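Local coordinates for protein nitrate reductase (Ulva prolifera, PDB 5YLY) that binds FAD in its cytochrome b5 reductase domain and probably uses NADH to reduce nitrate to nitrite, the first step of nitrate assimilation, at residues 26-31 and 62-67; 163-168 and 190-195; 196-201 and 225-230; 250-255 and 276-281. All coordinates share one frame; numbering follows the deposited sequence.

Interaction 1 (26-31 and 62-67); sequences PFLNPK and LGLPTG
L28 lays its side chain over the backbone turn at L62 and G63, where two loops meet beside the six-stranded antiparallel sheet of the FAD-binding domain: the loop 26-31 leads into strand 34-43, and the loop 62-67 precedes strand 69-75. The tight part is apolar. L28 CG rests 4.0 Å from CD1 of L62, and beyond it L28 CD1 reaches CB of L64 at 3.7 Å. F27 follows at the margin, its CD2 4.2 Å from L62 CD1, while the rest of its ring turns off towards L55 and V138; L28 also touches V138 of strand 135-142. Leucine suits these places because L28 can put CG against L62 while one methyl, CD1, runs on to L64. A backbone bond crosses the contact, from L28 N to the carbonyl O of L62, nearly straight at 171°.

The other flank is looser. P26 is exposed and touches the turn through CB, 3.6 Å from CA of G63. Having no side chain, G63 lets its CA lie directly against that proline, and its positive phi (82°) also suits glycine; N96 accepts bonds from the backbone N of both G63 and L64. Here a water bridges the two loops, donating to the carbonyl O of L28 and, at 2.7 Å, to the carbonyl O of G63.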
loop_
_atom_site.group_PDB
_atom_site.type_symbol
_atom_site.label_atom_id
_atom_site.label_comp_id
_atom_site.label_asym_id
_atom_site.label_seq_id
_atom_site.Cartn_x
_atom_site.Cartn_y
_atom_site.Cartn_z
ATOM N N PRO A 26 -10.076 3.394 -20.193
ATOM C CA PRO A 26 -9.585 3.797 -18.860
ATOM C C PRO A 26 -8.745 5.068 -18.892
ATOM O O PRO A 26 -8.209 5.434 -19.938
ATOM C CB PRO A 26 -8.753 2.587 -18.416
ATOM C CG PRO A 26 -8.229 2.010 -19.687
ATOM C CD PRO A 26 -9.334 2.221 -20.712
ATOM N N PHE A 27 -8.608 5.713 -17.737
ATOM C CA PHE A 27 -7.769 6.889 -17.572
ATOM C C PHE A 27 -6.290 6.511 -17.721
ATOM O O PHE A 27 -5.588 7.144 -18.507
ATOM C CB PHE A 27 -8.002 7.527 -16.214
ATOM C CG PHE A 27 -7.070 8.671 -15.875
ATOM C CD1 PHE A 27 -7.305 9.946 -16.365
ATOM C CD2 PHE A 27 -5.995 8.485 -15.014
ATOM C CE1 PHE A 27 -6.464 11.011 -16.034
ATOM C CE2 PHE A 27 -5.176 9.570 -14.650
ATOM C CZ PHE A 27 -5.423 10.823 -15.163
ATOM N N LEU A 28 -5.819 5.488 -16.986
ATOM C CA LEU A 28 -4.414 5.090 -17.042
ATOM C C LEU A 28 -3.981 4.529 -18.387
ATOM O O LEU A 28 -4.644 3.652 -18.964
ATOM C CB LEU A 28 -4.035 4.134 -15.914
ATOM C CG LEU A 28 -4.156 4.692 -14.497
ATOM C CD1 LEU A 28 -3.969 3.590 -13.517
ATOM C CD2 LEU A 28 -3.155 5.851 -14.254
ATOM N N ASN A 29 -2.867 5.076 -18.887
ATOM C CA ASN A 29 -2.264 4.684 -20.162
ATOM C C ASN A 29 -0.765 4.601 -19.902
ATOM O O ASN A 29 -0.142 5.623 -19.618
ATOM C CB ASN A 29 -2.589 5.691 -21.268
ATOM C CG ASN A 29 -2.023 5.298 -22.605
ATOM O OD1 ASN A 29 -1.094 4.490 -22.695
ATOM N ND2 ASN A 29 -2.536 5.894 -23.666
ATOM N N PRO A 30 -0.188 3.382 -19.913
ATOM C CA PRO A 30 1.225 3.234 -19.535
ATOM C C PRO A 30 2.226 3.949 -20.447
ATOM O O PRO A 30 3.382 4.093 -20.061
ATOM C CB PRO A 30 1.425 1.712 -19.529
ATOM C CG PRO A 30 0.387 1.198 -20.495
ATOM C CD PRO A 30 -0.798 2.064 -20.200
ATOM N N LYS A 31 1.772 4.440 -21.611
ATOM C CA LYS A 31 2.620 5.131 -22.583
ATOM C C LYS A 31 2.503 6.639 -22.428
ATOM O O LYS A 31 3.211 7.366 -23.137
ATOM C CB LYS A 31 2.173 4.791 -24.015
ATOM C CG LYS A 31 2.186 3.325 -24.402
ATOM C CD LYS A 31 1.929 3.254 -25.896
ATOM C CE LYS A 31 1.425 1.920 -26.363
ATOM N NZ LYS A 31 0.947 2.001 -27.767
ATOM N N LEU A 62 -10.717 4.095 -13.741
ATOM C CA LEU A 62 -9.311 4.389 -13.481
ATOM C C LEU A 62 -8.399 3.516 -14.347
ATOM O O LEU A 62 -7.476 4.041 -14.953
ATOM C CB LEU A 62 -8.977 4.191 -12.006
ATOM C CG LEU A 62 -7.519 4.428 -11.595
ATOM C CD1 LEU A 62 -7.045 5.879 -11.919
ATOM C CD2 LEU A 62 -7.345 4.119 -10.103
ATOM N N GLY A 63 -8.650 2.213 -14.363
ATOM C CA GLY A 63 -7.869 1.255 -15.142
ATOM C C GLY A 63 -6.593 0.841 -14.442
ATOM O O GLY A 63 -5.536 0.748 -15.078
ATOM N N LEU A 64 -6.690 0.606 -13.129
ATOM C CA LEU A 64 -5.567 0.198 -12.295
ATOM C C LEU A 64 -5.831 -1.229 -11.824
ATOM O O LEU A 64 -6.631 -1.426 -10.895
ATOM C CB LEU A 64 -5.378 1.141 -11.062
ATOM C CG LEU A 64 -4.132 0.832 -10.185
ATOM C CD1 LEU A 64 -2.812 1.006 -10.994
ATOM C CD2 LEU A 64 -4.100 1.735 -8.934
ATOM N N PRO A 65 -5.161 -2.237 -12.410
ATOM C CA PRO A 65 -5.362 -3.618 -11.941
ATOM C C PRO A 65 -4.852 -3.811 -10.513
ATOM O O PRO A 65 -3.925 -3.125 -10.074
ATOM C CB PRO A 65 -4.529 -4.453 -12.937
ATOM C CG PRO A 65 -4.367 -3.586 -14.146
ATOM C CD PRO A 65 -4.209 -2.199 -13.536
ATOM N N THR A 66 -5.481 -4.742 -9.782
ATOM C CA THR A 66 -5.110 -5.033 -8.392
ATOM C C THR A 66 -3.694 -5.577 -8.377
ATOM O O THR A 66 -3.423 -6.537 -9.079
ATOM C CB THR A 66 -6.084 -6.038 -7.771
ATOM O OG1 THR A 66 -7.421 -5.566 -7.953
ATOM C CG2 THR A 66 -5.785 -6.275 -6.288
ATOM N N GLY A 67 -2.836 -4.976 -7.548
ATOM C CA GLY A 67 -1.422 -5.345 -7.463
ATOM C C GLY A 67 -0.507 -4.325 -8.127
ATOM O O GLY A 67 0.713 -4.341 -7.913
HETATM O O HOH W 1 -5.086 0.986 -17.694
#

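Interaction 2 (163-168 and 190-195); sequences KRINMI and DLTEIR
M167 and I194 pack on one face of a parallel sheet, where strand 164-168 runs beside strand 193-195 in the beta-alpha-beta unit completed by helix 174-185. The methionine CB passes 3.8 Å from the carbonyl O of R195, and CG continues past the same oxygen. With the chain extended (chi2 178°), SD then arrives 3.8 Å from CG2 of I194, and CE stays close to that methyl. M177, V180 and M181 of the helix also touch this unbranched, flexible side chain, which suits a place where it must meet both the neighbouring strand and several helix residues. I165 shares the face, its CG1 4.0 Å from CG2 of T192.

On the reverse face, R164 and E193 run side by side. In the arginine conformer given, one of two, CD lies near OE1 of E193 and NE bonds to T259, so this detail is tentative. A water joins OE1 to the carbonyl O of K163. N166 OD1 lies 3.7 Å from CB of R195, while its ND2 donates to F253 O and S261.

Four backbone bonds hold the strands in parallel register, ending with M167 N to R195 O at 2.7 Å. The chemistry is thus divided: largely apolar groups face the helix, whereas the other face carries R164 and E193, whose opposite charges may attract weakly in this conformer, without a salt bridge.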
loop_
_atom_site.group_PDB
_atom_site.type_symbol
_atom_site.label_atom_id
_atom_site.label_comp_id
_atom_site.label_asym_id
_atom_site.label_seq_id
_atom_site.Cartn_x
_atom_site.Cartn_y
_atom_site.Cartn_z
ATOM N N LYS A 163 -4.694 -19.336 -2.204
ATOM C CA LYS A 163 -5.730 -19.520 -1.183
ATOM C C LYS A 163 -5.490 -18.641 0.046
ATOM O O LYS A 163 -6.444 -18.319 0.778
ATOM C CB LYS A 163 -5.732 -20.980 -0.708
ATOM C CG LYS A 163 -6.024 -22.008 -1.800
ATOM C CD LYS A 163 -6.198 -23.418 -1.220
ATOM C CE LYS A 163 -7.637 -23.745 -0.862
ATOM N NZ LYS A 163 -7.749 -25.017 -0.096
ATOM N N ARG A 164 -4.200 -18.326 0.302
ATOM C CA ARG A 164 -3.769 -17.554 1.467
ATOM C C ARG A 164 -2.687 -16.549 1.102
ATOM O O ARG A 164 -1.753 -16.879 0.354
ATOM C CB ARG A 164 -3.277 -18.489 2.576
ATOM C CG ARG A 164 -4.331 -19.504 3.062
ATOM C CD ARG A 164 -3.876 -20.342 4.243
ATOM N NE ARG A 164 -2.496 -20.790 4.096
ATOM C CZ ARG A 164 -1.811 -21.450 5.024
ATOM N NH1 ARG A 164 -0.554 -21.791 4.807
ATOM N NH2 ARG A 164 -2.387 -21.785 6.173
ATOM N N ILE A 165 -2.828 -15.308 1.601
ATOM C CA ILE A 165 -1.827 -14.284 1.294
ATOM C C ILE A 165 -1.357 -13.640 2.569
ATOM O O ILE A 165 -2.167 -13.022 3.275
ATOM C CB ILE A 165 -2.348 -13.188 0.297
ATOM C CG1 ILE A 165 -2.850 -13.812 -1.041
ATOM C CG2 ILE A 165 -1.257 -12.118 0.056
ATOM C CD1 ILE A 165 -3.450 -12.803 -2.066
ATOM N N ASN A 166 -0.031 -13.695 2.808
ATOM C CA ASN A 166 0.604 -12.960 3.886
ATOM C C ASN A 166 0.960 -11.602 3.323
ATOM O O ASN A 166 1.397 -11.515 2.179
ATOM C CB ASN A 166 1.918 -13.643 4.299
ATOM C CG ASN A 166 1.738 -14.846 5.152
ATOM O OD1 ASN A 166 0.743 -14.972 5.867
ATOM N ND2 ASN A 166 2.732 -15.744 5.123
ATOM N N MET A 167 0.838 -10.555 4.128
ATOM C CA MET A 167 1.211 -9.216 3.719
ATOM C C MET A 167 2.087 -8.601 4.776
ATOM O O MET A 167 1.729 -8.600 5.963
ATOM C CB MET A 167 -0.042 -8.349 3.526
ATOM C CG MET A 167 -0.990 -8.912 2.505
ATOM S SD MET A 167 -2.425 -7.871 2.386
ATOM C CE MET A 167 -3.143 -8.593 0.984
ATOM N N ILE A 168 3.251 -8.102 4.358
ATOM C CA ILE A 168 4.123 -7.423 5.295
ATOM C C ILE A 168 4.339 -6.023 4.755
ATOM O O ILE A 168 4.868 -5.863 3.655
ATOM C CB ILE A 168 5.466 -8.132 5.598
ATOM C CG1 ILE A 168 5.283 -9.627 5.956
ATOM C CG2 ILE A 168 6.233 -7.357 6.684
ATOM C CD1 ILE A 168 6.701 -10.352 6.271
ATOM N N ASP A 190 -14.901 -14.296 -3.546
ATOM C CA ASP A 190 -13.499 -14.603 -3.237
ATOM C C ASP A 190 -13.393 -15.081 -1.767
ATOM O O ASP A 190 -13.832 -14.375 -0.863
ATOM C CB ASP A 190 -12.681 -13.310 -3.439
ATOM C CG ASP A 190 -11.172 -13.462 -3.554
ATOM O OD1 ASP A 190 -10.638 -14.455 -3.059
ATOM O OD2 ASP A 190 -10.529 -12.546 -4.088
ATOM N N LEU A 191 -12.806 -16.268 -1.540
ATOM C CA LEU A 191 -12.634 -16.834 -0.181
ATOM C C LEU A 191 -11.175 -16.838 0.284
ATOM O O LEU A 191 -10.859 -17.444 1.302
ATOM C CB LEU A 191 -13.259 -18.241 -0.064
ATOM C CG LEU A 191 -14.794 -18.337 -0.250
ATOM C CD1 LEU A 191 -15.239 -19.788 -0.264
ATOM C CD2 LEU A 191 -15.533 -17.542 0.829
ATOM N N THR A 192 -10.298 -16.122 -0.438
ATOM C CA THR A 192 -8.882 -16.017 -0.080
ATOM C C THR A 192 -8.743 -15.417 1.327
ATOM O O THR A 192 -9.493 -14.499 1.680
ATOM C CB THR A 192 -8.129 -15.162 -1.136
ATOM O OG1 THR A 192 -8.387 -15.731 -2.416
ATOM C CG2 THR A 192 -6.606 -15.121 -0.888
ATOM N N GLU A 193 -7.863 -15.994 2.149
ATOM C CA GLU A 193 -7.593 -15.531 3.512
ATOM C C GLU A 193 -6.345 -14.633 3.488
ATOM O O GLU A 193 -5.451 -14.802 2.641
ATOM C CB GLU A 193 -7.332 -16.695 4.479
ATOM C CG GLU A 193 -8.441 -17.709 4.624
ATOM C CD GLU A 193 -8.012 -18.856 5.515
ATOM O OE1 GLU A 193 -7.429 -19.839 5.003
ATOM O OE2 GLU A 193 -8.216 -18.749 6.743
ATOM N N ILE A 194 -6.275 -13.718 4.444
ATOM C CA ILE A 194 -5.179 -12.745 4.502
ATOM C C ILE A 194 -4.632 -12.625 5.909
ATOM O O ILE A 194 -5.397 -12.628 6.867
ATOM C CB ILE A 194 -5.702 -11.334 4.038
ATOM C CG1 ILE A 194 -6.186 -11.328 2.560
ATOM C CG2 ILE A 194 -4.672 -10.211 4.282
ATOM C CD1 ILE A 194 -7.145 -10.093 2.286
ATOM N N ARG A 195 -3.312 -12.435 6.021
ATOM C CA ARG A 195 -2.682 -12.082 7.286
ATOM C C ARG A 195 -1.826 -10.867 7.027
ATOM O O ARG A 195 -0.975 -10.908 6.141
ATOM C CB ARG A 195 -1.805 -13.228 7.857
ATOM C CG ARG A 195 -2.626 -14.429 8.338
ATOM C CD ARG A 195 -3.514 -14.100 9.527
ATOM N NE ARG A 195 -4.279 -15.271 9.971
ATOM C CZ ARG A 195 -5.470 -15.638 9.492
ATOM N NH1 ARG A 195 -6.052 -14.936 8.516
ATOM N NH2 ARG A 195 -6.069 -16.730 9.956
HETATM O O HOH W 2 -7.607 -20.453 2.143
#

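Interaction 3 (196-201 and 225-230); sequences LLYANQ and IHYTVD
Y198 and Y227 leave neighbouring strands with different first torsions: Y198 has CG anti to the backbone N (chi1 -173°), whereas in Y227 it is anti to the carbonyl carbon (chi1 -55°). Their rings therefore converge edge to edge, CD2 of Y198 lying 4.0 Å from CE1 of Y227. N200 folds back to put ND2 over the centre of the Y198 ring, 3.3 Å above its plane. That ND2 also donates to a water, which in turn donates to the carbonyl O atoms of Y198 and T228. Tyrosine suits both places, packing by its ring while its hydroxyl reaches a polar partner beyond the two strands: Y198 the carbonyl O of G171, Y227 the carboxylate of E213. On the other face, A199 is small enough for its CB to meet T228 CG2 at 3.6 Å, and T228 OG1 bonds to G241. The two parallel strands, with helix 209-218 connecting them, form a beta-alpha-beta unit of the NAD-binding, Rossmann-like domain of the ferredoxin reductase family.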
loop_
_atom_site.group_PDB
_atom_site.type_symbol
_atom_site.label_atom_id
_atom_site.label_comp_id
_atom_site.label_asym_id
_atom_site.label_seq_id
_atom_site.Cartn_x
_atom_site.Cartn_y
_atom_site.Cartn_z
ATOM N N LEU A 196 -2.047 -9.788 7.772
ATOM C CA LEU A 196 -1.215 -8.606 7.610
ATOM C C LEU A 196 -0.346 -8.381 8.832
ATOM O O LEU A 196 -0.833 -8.432 9.976
ATOM C CB LEU A 196 -2.113 -7.364 7.349
ATOM C CG LEU A 196 -1.412 -5.978 7.403
ATOM C CD1 LEU A 196 -0.403 -5.808 6.249
ATOM C CD2 LEU A 196 -2.465 -4.839 7.367
ATOM N N LEU A 197 0.932 -8.080 8.580
ATOM C CA LEU A 197 1.874 -7.694 9.622
ATOM C C LEU A 197 2.343 -6.284 9.240
ATOM O O LEU A 197 2.886 -6.081 8.158
ATOM C CB LEU A 197 3.018 -8.707 9.754
ATOM C CG LEU A 197 4.168 -8.337 10.737
ATOM C CD1 LEU A 197 3.640 -8.069 12.155
ATOM C CD2 LEU A 197 5.177 -9.464 10.833
ATOM N N TYR A 198 2.039 -5.296 10.081
ATOM C CA TYR A 198 2.325 -3.906 9.714
ATOM C C TYR A 198 3.270 -3.284 10.711
ATOM O O TYR A 198 2.915 -3.135 11.886
ATOM C CB TYR A 198 0.978 -3.136 9.605
ATOM C CG TYR A 198 1.015 -1.709 9.083
ATOM C CD1 TYR A 198 2.075 -1.253 8.297
ATOM C CD2 TYR A 198 -0.042 -0.827 9.336
ATOM C CE1 TYR A 198 2.112 0.066 7.828
ATOM C CE2 TYR A 198 -0.049 0.467 8.813
ATOM C CZ TYR A 198 1.036 0.915 8.078
ATOM O OH TYR A 198 1.054 2.215 7.644
ATOM N N ALA A 199 4.466 -2.891 10.237
ATOM C CA ALA A 199 5.511 -2.302 11.093
ATOM C C ALA A 199 5.647 -0.796 10.888
ATOM O O ALA A 199 5.596 -0.319 9.754
ATOM C CB ALA A 199 6.844 -2.969 10.818
ATOM N N ASN A 200 5.807 -0.038 11.987
ATOM C CA ASN A 200 5.996 1.414 11.930
ATOM C C ASN A 200 6.899 1.845 13.049
ATOM O O ASN A 200 7.047 1.103 14.016
ATOM C CB ASN A 200 4.672 2.166 12.037
ATOM C CG ASN A 200 3.809 1.944 10.845
ATOM O OD1 ASN A 200 4.075 2.465 9.764
ATOM N ND2 ASN A 200 2.858 1.044 10.982
ATOM N N GLN A 201 7.464 3.052 12.954
ATOM C CA GLN A 201 8.354 3.533 14.012
ATOM C C GLN A 201 7.596 3.766 15.320
ATOM O O GLN A 201 8.010 3.279 16.377
ATOM C CB GLN A 201 9.075 4.810 13.565
ATOM C CG GLN A 201 10.429 4.572 12.906
ATOM C CD GLN A 201 10.919 5.846 12.266
ATOM O OE1 GLN A 201 10.492 6.207 11.161
ATOM N NE2 GLN A 201 11.709 6.619 13.001
ATOM N N ILE A 225 -4.942 -8.843 11.509
ATOM C CA ILE A 225 -3.956 -7.778 11.371
ATOM C C ILE A 225 -3.151 -7.691 12.661
ATOM O O ILE A 225 -3.735 -7.700 13.755
ATOM C CB ILE A 225 -4.625 -6.432 10.987
ATOM C CG1 ILE A 225 -5.396 -6.527 9.626
ATOM C CG2 ILE A 225 -3.583 -5.292 10.926
ATOM C CD1 ILE A 225 -6.406 -5.522 9.439
ATOM N N HIS A 226 -1.812 -7.650 12.537
ATOM C CA HIS A 226 -0.934 -7.525 13.695
ATOM C C HIS A 226 -0.013 -6.359 13.426
ATOM O O HIS A 226 0.384 -6.139 12.280
ATOM C CB HIS A 226 -0.129 -8.793 13.937
ATOM C CG HIS A 226 0.481 -8.841 15.301
ATOM N ND1 HIS A 226 -0.261 -9.296 16.373
ATOM C CD2 HIS A 226 1.697 -8.476 15.754
ATOM C CE1 HIS A 226 0.534 -9.260 17.422
ATOM N NE2 HIS A 226 1.710 -8.760 17.111
ATOM N N TYR A 227 0.302 -5.595 14.479
ATOM C CA TYR A 227 1.141 -4.405 14.384
ATOM C C TYR A 227 2.390 -4.547 15.228
ATOM O O TYR A 227 2.383 -5.246 16.247
ATOM C CB TYR A 227 0.376 -3.175 14.908
ATOM C CG TYR A 227 -0.959 -2.928 14.251
ATOM C CD1 TYR A 227 -1.057 -2.155 13.096
ATOM C CD2 TYR A 227 -2.139 -3.408 14.818
ATOM C CE1 TYR A 227 -2.291 -1.895 12.503
ATOM C CE2 TYR A 227 -3.380 -3.170 14.220
ATOM C CZ TYR A 227 -3.449 -2.401 13.076
ATOM O OH TYR A 227 -4.661 -2.175 12.484
ATOM N N THR A 228 3.460 -3.832 14.839
ATOM C CA THR A 228 4.665 -3.665 15.645
ATOM C C THR A 228 5.103 -2.222 15.530
ATOM O O THR A 228 4.904 -1.597 14.487
ATOM C CB THR A 228 5.796 -4.674 15.379
ATOM O OG1 THR A 228 6.756 -4.558 16.444
ATOM C CG2 THR A 228 6.499 -4.458 14.030
ATOM N N VAL A 229 5.616 -1.679 16.618
ATOM C CA VAL A 229 6.173 -0.328 16.662
ATOM C C VAL A 229 7.553 -0.420 17.321
ATOM O O VAL A 229 7.769 -1.332 18.120
ATOM C CB VAL A 229 5.236 0.738 17.304
ATOM C CG1 VAL A 229 3.950 0.928 16.493
ATOM C CG2 VAL A 229 4.927 0.410 18.758
ATOM N N ASP A 230 8.503 0.453 16.931
ATOM C CA ASP A 230 9.866 0.446 17.477
ATOM C C ASP A 230 9.803 0.807 18.948
ATOM O O ASP A 230 10.190 0.007 19.808
ATOM C CB ASP A 230 10.771 1.450 16.729
ATOM C CG ASP A 230 11.041 1.161 15.260
ATOM O OD1 ASP A 230 10.605 0.101 14.770
ATOM O OD2 ASP A 230 11.733 1.974 14.617
HETATM O O HOH W 3 2.645 -0.631 13.205
#

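Interaction 4 (250-255 and 276-281); sequences RALFRY and PNLEKM
M281 packs against the extended chain of 252-255, joining the C-terminal end of helix 267-280 to the segment leaving helix 245-251, on one flank of the parallel sheet in the NAD-binding domain. Y255 N donates to the carbonyl O of M281, the residue just past helix 267-280, at 2.9 Å and with an N-H...O angle of 168°. The methionine's bend at chi3 (80°) carries CE to the carbonyl O of F253, 3.6 Å away, with L252 O also near. R254 crosses the methionine at about a right angle: its NH2 approaches CG of M281 at 3.8 Å, and one guanidinium face covers the methionine CA. A long, pliable thioether suits this place, since it can follow the backbone without demanding a polar partner. Deeper in, L252 CD1 meets CD2 of L278 at 4.1 Å, an apolar pair for the buried side of the helix.

The next shell fixes these groups. L252 and L278 both pack on I168 of strand 164-170, while C248 touches M281 from helix 245-251. F253 packs on T259 of strand 259-264, setting the extended segment against the sheet. The arginine lying over M281 is steadied by a salt bridge from its NH2 to OE2 of E249.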
loop_
_atom_site.group_PDB
_atom_site.type_symbol
_atom_site.label_atom_id
_atom_site.label_comp_id
_atom_site.label_asym_id
_atom_site.label_seq_id
_atom_site.Cartn_x
_atom_site.Cartn_y
_atom_site.Cartn_z
ATOM N N ARG A 250 3.794 -15.756 14.733
ATOM C CA ARG A 250 2.551 -15.402 15.429
ATOM C C ARG A 250 1.527 -14.746 14.500
ATOM O O ARG A 250 0.342 -15.051 14.577
ATOM C CB ARG A 250 2.822 -14.493 16.645
ATOM C CG ARG A 250 3.524 -15.240 17.797
ATOM C CD ARG A 250 3.683 -14.406 19.061
ATOM N NE ARG A 250 4.765 -13.420 18.956
ATOM C CZ ARG A 250 4.583 -12.121 18.732
ATOM N NH1 ARG A 250 3.358 -11.633 18.583
ATOM N NH2 ARG A 250 5.625 -11.300 18.657
ATOM N N ALA A 251 1.982 -13.854 13.625
ATOM C CA ALA A 251 1.137 -13.047 12.749
ATOM C C ALA A 251 0.807 -13.613 11.398
ATOM O O ALA A 251 -0.201 -13.199 10.827
ATOM C CB ALA A 251 1.800 -11.683 12.556
ATOM N N LEU A 252 1.663 -14.486 10.835
ATOM C CA LEU A 252 1.492 -14.931 9.450
ATOM C C LEU A 252 1.299 -16.420 9.239
ATOM O O LEU A 252 1.596 -17.221 10.123
ATOM C CB LEU A 252 2.731 -14.452 8.639
ATOM C CG LEU A 252 3.089 -12.941 8.738
ATOM C CD1 LEU A 252 4.404 -12.675 8.070
ATOM C CD2 LEU A 252 1.955 -12.043 8.109
ATOM N N PHE A 253 0.851 -16.795 8.032
ATOM C CA PHE A 253 0.730 -18.210 7.657
ATOM C C PHE A 253 2.114 -18.773 7.308
ATOM O O PHE A 253 2.939 -18.066 6.709
ATOM C CB PHE A 253 -0.146 -18.365 6.390
ATOM C CG PHE A 253 -1.593 -17.952 6.505
ATOM C CD1 PHE A 253 -2.451 -18.596 7.395
ATOM C CD2 PHE A 253 -2.115 -16.965 5.680
ATOM C CE1 PHE A 253 -3.798 -18.235 7.475
ATOM C CE2 PHE A 253 -3.470 -16.618 5.746
ATOM C CZ PHE A 253 -4.301 -17.257 6.647
ATOM N N ARG A 254 2.346 -20.062 7.611
ATOM C CA ARG A 254 3.569 -20.738 7.180
ATOM C C ARG A 254 3.348 -21.092 5.710
ATOM O O ARG A 254 2.196 -21.141 5.266
ATOM C CB ARG A 254 3.794 -22.027 7.986
ATOM C CG ARG A 254 4.220 -21.766 9.426
ATOM C CD ARG A 254 4.889 -22.963 10.082
ATOM N NE ARG A 254 6.275 -23.179 9.661
ATOM C CZ ARG A 254 7.340 -22.557 10.162
ATOM N NH1 ARG A 254 8.553 -22.829 9.697
ATOM N NH2 ARG A 254 7.198 -21.648 11.116
ATOM N N TYR A 255 4.419 -21.330 4.949
ATOM C CA TYR A 255 4.241 -21.726 3.553
ATOM C C TYR A 255 3.623 -23.139 3.418
ATOM O O TYR A 255 3.985 -24.069 4.132
ATOM C CB TYR A 255 5.558 -21.650 2.744
ATOM C CG TYR A 255 5.416 -22.237 1.353
ATOM C CD1 TYR A 255 4.681 -21.578 0.369
ATOM C CD2 TYR A 255 5.906 -23.510 1.057
ATOM C CE1 TYR A 255 4.481 -22.146 -0.890
ATOM C CE2 TYR A 255 5.705 -24.090 -0.196
ATOM C CZ TYR A 255 5.000 -23.400 -1.170
ATOM O OH TYR A 255 4.802 -23.961 -2.408
ATOM N N PRO A 276 14.596 -13.054 5.371
ATOM C CA PRO A 276 15.241 -14.140 6.125
ATOM C C PRO A 276 14.258 -14.994 6.940
ATOM O O PRO A 276 14.374 -16.223 6.972
ATOM C CB PRO A 276 16.247 -13.396 7.011
ATOM C CG PRO A 276 16.540 -12.136 6.275
ATOM C CD PRO A 276 15.198 -11.747 5.719
ATOM N N ASN A 277 13.289 -14.334 7.577
ATOM C CA ASN A 277 12.272 -14.964 8.414
ATOM C C ASN A 277 11.202 -15.692 7.594
ATOM O O ASN A 277 10.793 -16.788 7.981
ATOM C CB ASN A 277 11.699 -13.939 9.396
ATOM C CG ASN A 277 12.741 -13.563 10.435
ATOM O OD1 ASN A 277 13.380 -14.427 11.035
ATOM N ND2 ASN A 277 13.028 -12.280 10.589
ATOM N N LEU A 278 10.775 -15.123 6.439
ATOM C CA LEU A 278 9.821 -15.816 5.558
ATOM C C LEU A 278 10.499 -17.068 4.968
ATOM O O LEU A 278 9.862 -18.123 4.855
ATOM C CB LEU A 278 9.326 -14.906 4.427
ATOM C CG LEU A 278 8.459 -13.723 4.841
ATOM C CD1 LEU A 278 8.330 -12.732 3.703
ATOM C CD2 LEU A 278 7.057 -14.170 5.271
ATOM N N GLU A 279 11.796 -16.957 4.616
ATOM C CA GLU A 279 12.567 -18.074 4.075
ATOM C C GLU A 279 12.585 -19.238 5.089
ATOM O O GLU A 279 12.436 -20.403 4.699
ATOM C CB GLU A 279 13.992 -17.633 3.724
ATOM C CG GLU A 279 14.559 -18.308 2.479
ATOM C CD GLU A 279 14.303 -17.610 1.152
ATOM O OE1 GLU A 279 14.874 -18.059 0.131
ATOM O OE2 GLU A 279 13.544 -16.614 1.126
ATOM N N LYS A 280 12.676 -18.902 6.397
ATOM C CA LYS A 280 12.638 -19.886 7.481
ATOM C C LYS A 280 11.240 -20.498 7.615
ATOM O O LYS A 280 11.127 -21.655 8.034
ATOM C CB LYS A 280 13.090 -19.251 8.798
ATOM C CG LYS A 280 14.603 -19.103 8.893
ATOM C CD LYS A 280 14.997 -18.319 10.119
ATOM C CE LYS A 280 16.493 -18.264 10.291
ATOM N NZ LYS A 280 16.863 -17.362 11.413
ATOM N N MET A 281 10.181 -19.740 7.216
ATOM C CA MET A 281 8.790 -20.224 7.260
ATOM C C MET A 281 8.375 -21.012 6.007
ATOM O O MET A 281 7.197 -21.383 5.871
ATOM C CB MET A 281 7.820 -19.083 7.552
ATOM C CG MET A 281 7.904 -18.613 8.977
ATOM S SD MET A 281 6.893 -17.137 9.231
ATOM C CE MET A 281 5.267 -17.879 9.391
#

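From the N terminus, interaction 1 comes first, closing a loop that takes in strands 34-43 and 48-54 and joining the lead-in segment to the approach to strand 69-75 in the FAD-binding domain. The other three follow in series, without nesting or crossing. Interactions 2 and 3 close successive beta-alpha-beta units and share strand 193-200, so strands 164-170, 193-200 and 223-229 lie side by side in one sheet. Interaction 4 closes a later loop through strand 259-264, bringing together the ends of helices 245-251 and 267-280. It touches both sheet contacts, notably where A251 meets H226 and R195. Interaction 1 stays apart, its centre about 24 Å from that of interaction 2.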